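Local coordinates for protein uroporphyrin-III C-methyltransferase (Thermus thermophilus, PDB 1VE2) that probably methylates uroporphyrinogen III with S-adenosyl-L-methionine as methyl donor, an early step in the synthesis of modified tetrapyrroles, at residues Q64-R76 against R94-I107. Residues are numbered along the deposited sequence; the frame is centred on the assembly and turned at random.
Sequences QEAITARLIALAR and RGGEEALALRRAGI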
loop_
_atom_site.group_PDB
_atom_site.type_symbol
_atom_site.label_atom_id
_atom_site.label_comp_id
_atom_site.label_asym_id
_atom_site.label_seq_id
_atom_site.Cartn_x
_atom_site.Cartn_y
_atom_site.Cartn_z
ATOM N N GLN A 64 7.165 -2.988 -23.230
ATOM C CA GLN A 64 6.858 -1.728 -22.573
ATOM C C GLN A 64 7.025 -0.559 -23.536
ATOM O O GLN A 64 6.271 0.414 -23.475
ATOM C CB GLN A 64 7.772 -1.522 -21.363
ATOM C CG GLN A 64 7.462 -0.254 -20.564
ATOM C CD GLN A 64 6.057 -0.261 -19.988
ATOM O OE1 GLN A 64 5.667 -1.191 -19.283
ATOM N NE2 GLN A 64 5.294 0.778 -20.284
ATOM N N GLU A 65 8.012 -0.651 -24.428
ATOM C CA GLU A 65 8.255 0.424 -25.386
ATOM C C GLU A 65 6.990 0.718 -26.186
ATOM O O GLU A 65 6.702 1.871 -26.509
ATOM C CB GLU A 65 9.383 0.057 -26.367
ATOM C CG GLU A 65 10.608 -0.581 -25.729
ATOM C CD GLU A 65 10.429 -2.068 -25.494
ATOM O OE1 GLU A 65 10.631 -2.874 -26.439
ATOM O OE2 GLU A 65 10.073 -2.432 -24.363
ATOM N N ALA A 66 6.240 -0.331 -26.508
ATOM C CA ALA A 66 5.014 -0.180 -27.283
ATOM C C ALA A 66 3.919 0.496 -26.460
ATOM O O ALA A 66 3.204 1.378 -26.949
ATOM C CB ALA A 66 4.537 -1.546 -27.765
ATOM N N ILE A 67 3.790 0.070 -25.212
ATOM C CA ILE A 67 2.785 0.630 -24.322
ATOM C C ILE A 67 3.054 2.118 -24.135
ATOM O O ILE A 67 2.189 2.954 -24.376
ATOM C CB ILE A 67 2.811 -0.079 -22.951
ATOM C CG1 ILE A 67 2.447 -1.560 -23.125
ATOM C CG2 ILE A 67 1.834 0.602 -21.985
ATOM C CD1 ILE A 67 2.594 -2.383 -21.854
ATOM N N THR A 68 4.269 2.453 -23.721
ATOM C CA THR A 68 4.618 3.852 -23.506
ATOM C C THR A 68 4.430 4.725 -24.749
ATOM O O THR A 68 3.848 5.808 -24.675
ATOM C CB THR A 68 6.067 3.970 -23.004
ATOM O OG1 THR A 68 6.156 3.356 -21.711
ATOM C CG2 THR A 68 6.495 5.435 -22.911
ATOM N N ALA A 69 4.906 4.258 -25.897
ATOM C CA ALA A 69 4.768 5.041 -27.116
ATOM C C ALA A 69 3.299 5.288 -27.440
ATOM O O ALA A 69 2.921 6.383 -27.856
ATOM C CB ALA A 69 5.450 4.324 -28.290
ATOM N N ARG A 70 2.466 4.273 -27.237
ATOM C CA ARG A 70 1.049 4.412 -27.541
ATOM C C ARG A 70 0.368 5.432 -26.627
ATOM O O ARG A 70 -0.457 6.221 -27.084
ATOM C CB ARG A 70 0.352 3.051 -27.447
ATOM C CG ARG A 70 -1.106 3.069 -27.899
ATOM C CD ARG A 70 -1.280 3.775 -29.241
ATOM N NE ARG A 70 -2.648 3.658 -29.750
ATOM C CZ ARG A 70 -3.152 4.405 -30.731
ATOM N NH1 ARG A 70 -2.405 5.335 -31.314
ATOM N NH2 ARG A 70 -4.403 4.216 -31.135
ATOM N N LEU A 71 0.720 5.425 -25.342
ATOM C CA LEU A 71 0.136 6.380 -24.395
ATOM C C LEU A 71 0.470 7.801 -24.861
ATOM O O LEU A 71 -0.396 8.680 -24.908
ATOM C CB LEU A 71 0.701 6.144 -22.983
ATOM C CG LEU A 71 0.313 4.823 -22.300
ATOM C CD1 LEU A 71 1.086 4.662 -20.992
ATOM C CD2 LEU A 71 -1.185 4.794 -22.046
ATOM N N ILE A 72 1.734 8.013 -25.213
ATOM C CA ILE A 72 2.195 9.306 -25.686
ATOM C C ILE A 72 1.495 9.663 -26.995
ATOM O O ILE A 72 0.991 10.773 -27.142
ATOM C CB ILE A 72 3.732 9.308 -25.881
ATOM C CG1 ILE A 72 4.418 9.182 -24.513
ATOM C CG2 ILE A 72 4.184 10.591 -26.592
ATOM C CD1 ILE A 72 5.920 8.952 -24.575
ATOM N N ALA A 73 1.447 8.725 -27.937
ATOM C CA ALA A 73 0.794 8.984 -29.219
ATOM C C ALA A 73 -0.658 9.421 -29.004
ATOM O O ALA A 73 -1.100 10.426 -29.559
ATOM C CB ALA A 73 0.841 7.734 -30.102
ATOM N N LEU A 74 -1.391 8.667 -28.191
ATOM C CA LEU A 74 -2.789 8.976 -27.912
ATOM C C LEU A 74 -3.001 10.363 -27.322
ATOM O O LEU A 74 -3.926 11.075 -27.722
ATOM C CB LEU A 74 -3.382 7.923 -26.975
ATOM C CG LEU A 74 -3.670 6.581 -27.649
ATOM C CD1 LEU A 74 -3.920 5.504 -26.606
ATOM C CD2 LEU A 74 -4.865 6.739 -28.578
ATOM N N ALA A 75 -2.153 10.744 -26.371
ATOM C CA ALA A 75 -2.269 12.051 -25.733
ATOM C C ALA A 75 -1.989 13.181 -26.727
ATOM O O ALA A 75 -2.615 14.244 -26.673
ATOM C CB ALA A 75 -1.303 12.146 -24.552
ATOM N N ARG A 76 -1.039 12.957 -27.625
ATOM C CA ARG A 76 -0.704 13.973 -28.613
ATOM C C ARG A 76 -1.829 14.129 -29.635
ATOM O O ARG A 76 -1.942 15.166 -30.288
ATOM C CB ARG A 76 0.630 13.630 -29.281
ATOM C CG ARG A 76 1.818 13.929 -28.364
ATOM C CD ARG A 76 3.150 13.483 -28.940
ATOM N NE ARG A 76 4.262 14.021 -28.156
ATOM C CZ ARG A 76 5.508 13.562 -28.207
ATOM N NH1 ARG A 76 5.814 12.547 -29.007
ATOM N NH2 ARG A 76 6.451 14.120 -27.458
ATOM N N ARG A 94 6.957 -1.333 -13.949
ATOM C CA ARG A 94 7.459 -0.217 -14.757
ATOM C C ARG A 94 6.661 1.083 -14.729
ATOM O O ARG A 94 6.760 1.890 -15.642
ATOM C CB ARG A 94 7.673 -0.666 -16.212
ATOM C CG ARG A 94 8.683 -1.821 -16.347
ATOM C CD ARG A 94 9.319 -1.911 -17.746
ATOM N NE ARG A 94 10.365 -2.934 -17.789
ATOM C CZ ARG A 94 10.135 -4.245 -17.827
ATOM N NH1 ARG A 94 11.152 -5.098 -17.848
ATOM N NH2 ARG A 94 8.893 -4.707 -17.868
ATOM N N GLY A 95 5.893 1.297 -13.666
ATOM C CA GLY A 95 5.106 2.518 -13.564
ATOM C C GLY A 95 5.983 3.754 -13.523
ATOM O O GLY A 95 5.682 4.768 -14.157
ATOM N N GLY A 96 7.071 3.680 -12.766
ATOM C CA GLY A 96 7.979 4.806 -12.674
ATOM C C GLY A 96 8.587 5.137 -14.023
ATOM O O GLY A 96 8.841 6.298 -14.333
ATOM N N GLU A 97 8.837 4.120 -14.839
ATOM C CA GLU A 97 9.401 4.383 -16.153
ATOM C C GLU A 97 8.365 5.055 -17.054
ATOM O O GLU A 97 8.710 5.909 -17.878
ATOM C CB GLU A 97 9.891 3.086 -16.788
ATOM C CG GLU A 97 11.100 2.502 -16.101
ATOM C CD GLU A 97 11.582 1.267 -16.809
ATOM O OE1 GLU A 97 11.758 0.235 -16.142
ATOM O OE2 GLU A 97 11.774 1.335 -18.038
ATOM N N GLU A 98 7.097 4.676 -16.901
ATOM C CA GLU A 98 6.040 5.276 -17.703
ATOM C C GLU A 98 5.906 6.743 -17.322
ATOM O O GLU A 98 5.818 7.607 -18.193
ATOM C CB GLU A 98 4.712 4.539 -17.490
ATOM C CG GLU A 98 4.731 3.112 -18.040
ATOM C CD GLU A 98 3.476 2.316 -17.703
ATOM O OE1 GLU A 98 2.937 2.480 -16.580
ATOM O OE2 GLU A 98 3.038 1.508 -18.556
ATOM N N ALA A 99 5.903 7.021 -16.020
ATOM C CA ALA A 99 5.803 8.403 -15.545
ATOM C C ALA A 99 6.963 9.238 -16.084
ATOM O O ALA A 99 6.760 10.348 -16.561
ATOM C CB ALA A 99 5.814 8.439 -14.021
ATOM N N LEU A 100 8.185 8.717 -15.981
ATOM C CA LEU A 100 9.355 9.443 -16.479
ATOM C C LEU A 100 9.240 9.734 -17.969
ATOM O O LEU A 100 9.547 10.836 -18.427
ATOM C CB LEU A 100 10.635 8.640 -16.243
ATOM C CG LEU A 100 11.432 8.898 -14.976
ATOM C CD1 LEU A 100 12.647 7.967 -14.969
ATOM C CD2 LEU A 100 11.877 10.371 -14.929
ATOM N N ALA A 101 8.811 8.731 -18.732
ATOM C CA ALA A 101 8.671 8.901 -20.171
ATOM C C ALA A 101 7.655 9.984 -20.510
ATOM O O ALA A 101 7.874 10.787 -21.419
ATOM C CB ALA A 101 8.270 7.577 -20.820
ATOM N N LEU A 102 6.552 10.025 -19.771
ATOM C CA LEU A 102 5.526 11.026 -20.042
ATOM C C LEU A 102 6.062 12.416 -19.739
ATOM O O LEU A 102 5.859 13.351 -20.520
ATOM C CB LEU A 102 4.269 10.736 -19.213
ATOM C CG LEU A 102 3.558 9.424 -19.573
ATOM C CD1 LEU A 102 2.497 9.112 -18.534
ATOM C CD2 LEU A 102 2.942 9.527 -20.960
ATOM N N ARG A 103 6.751 12.549 -18.609
ATOM C CA ARG A 103 7.338 13.824 -18.217
ATOM C C ARG A 103 8.311 14.290 -19.296
ATOM O O ARG A 103 8.245 15.423 -19.762
ATOM C CB ARG A 103 8.097 13.680 -16.887
ATOM C CG ARG A 103 8.733 14.964 -16.375
ATOM C CD ARG A 103 7.914 15.602 -15.243
ATOM N NE ARG A 103 6.574 15.987 -15.668
ATOM C CZ ARG A 103 5.593 16.346 -14.844
ATOM N NH1 ARG A 103 5.789 16.372 -13.532
ATOM N NH2 ARG A 103 4.407 16.683 -15.333
ATOM N N ARG A 104 9.219 13.403 -19.691
ATOM C CA ARG A 104 10.211 13.742 -20.703
ATOM C C ARG A 104 9.606 14.028 -22.072
ATOM O O ARG A 104 10.211 14.727 -22.881
ATOM C CB ARG A 104 11.262 12.630 -20.791
ATOM C CG ARG A 104 12.151 12.588 -19.554
ATOM C CD ARG A 104 12.978 11.306 -19.416
ATOM N NE ARG A 104 13.809 11.370 -18.212
ATOM C CZ ARG A 104 14.566 10.371 -17.755
ATOM N NH1 ARG A 104 14.607 9.215 -18.399
ATOM N NH2 ARG A 104 15.290 10.534 -16.653
ATOM N N ALA A 105 8.414 13.500 -22.334
ATOM C CA ALA A 105 7.763 13.745 -23.620
ATOM C C ALA A 105 6.892 14.997 -23.566
ATOM O O ALA A 105 6.338 15.422 -24.584
ATOM C CB ALA A 105 6.926 12.533 -24.030
ATOM N N GLY A 106 6.771 15.583 -22.381
ATOM C CA GLY A 106 5.960 16.777 -22.208
ATOM C C GLY A 106 4.466 16.495 -22.240
ATOM O O GLY A 106 3.674 17.357 -22.618
ATOM N N ILE A 107 4.078 15.286 -21.835
ATOM C CA ILE A 107 2.673 14.882 -21.827
ATOM C C ILE A 107 2.047 15.052 -20.446
ATOM O O ILE A 107 2.571 14.545 -19.454
ATOM C CB ILE A 107 2.521 13.394 -22.230
ATOM C CG1 ILE A 107 3.144 13.155 -23.606
ATOM C CG2 ILE A 107 1.054 12.995 -22.232
ATOM C CD1 ILE A 107 2.557 14.016 -24.708
HETATM O O HOH W 1 6.226 -3.678 -18.809
HETATM O O HOH W 2 4.113 16.325 -26.936
#
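Gln64 opens the interface by reaching across to Arg94 and Glu98. The pair is a worked example of neighbouring helices on one face of a parallel alpha/beta sheet, with strand 80-85 between them in the sequence. Their axes run in the same general sense at -39°, 10.2 Å apart at closest approach. CG anti to the backbone N (chi1 -177°) and a bend at chi2 carry the Gln64 amide to Glu98; amide and carboxylate planes stand nearly perpendicular. NE2 gives one bond to Glu98 OE2 (2.9 Å), on the anti side and somewhat above the carboxylate plane, and a straighter one to Thr68 OG1 (3.1 Å), while a water donates to OE1 and accepts from Arg94 NH2. The CG2 methyl of Ile67 borders the same carboxylate oxygen. Thr68 turns CG2 onto Ala101 CB, a tight 3.5 Å contact. One turn on, Ile72 splits its branches: CG1 slides alongside Leu102 CD2, CD1 meets Ala105 CB, and CG2 faces Ile107 CG1. Ala75 CB presses on Ile107 CG2 at 3.4 Å, where both side chains also touch Val5 of strand 4-9. Arg76 finishes the helix with an extended chain crossing Ile107; NH2 donates to Ala105 O (3.2 Å), on a lone pair in the carbonyl plane, beside the Schellman turn at Gly106. Within its own helix, Ile72 CG2 sits over one guanidinium face, offset toward the rim. The chemistry thus divides into polar ends and an apolar middle. Because buried Glu98 pairs through OE1 with Lys85 and through OE2 with Arg83, it is probably held as the anion, and Gln64, donating to that same OE2, helps fix its rotation.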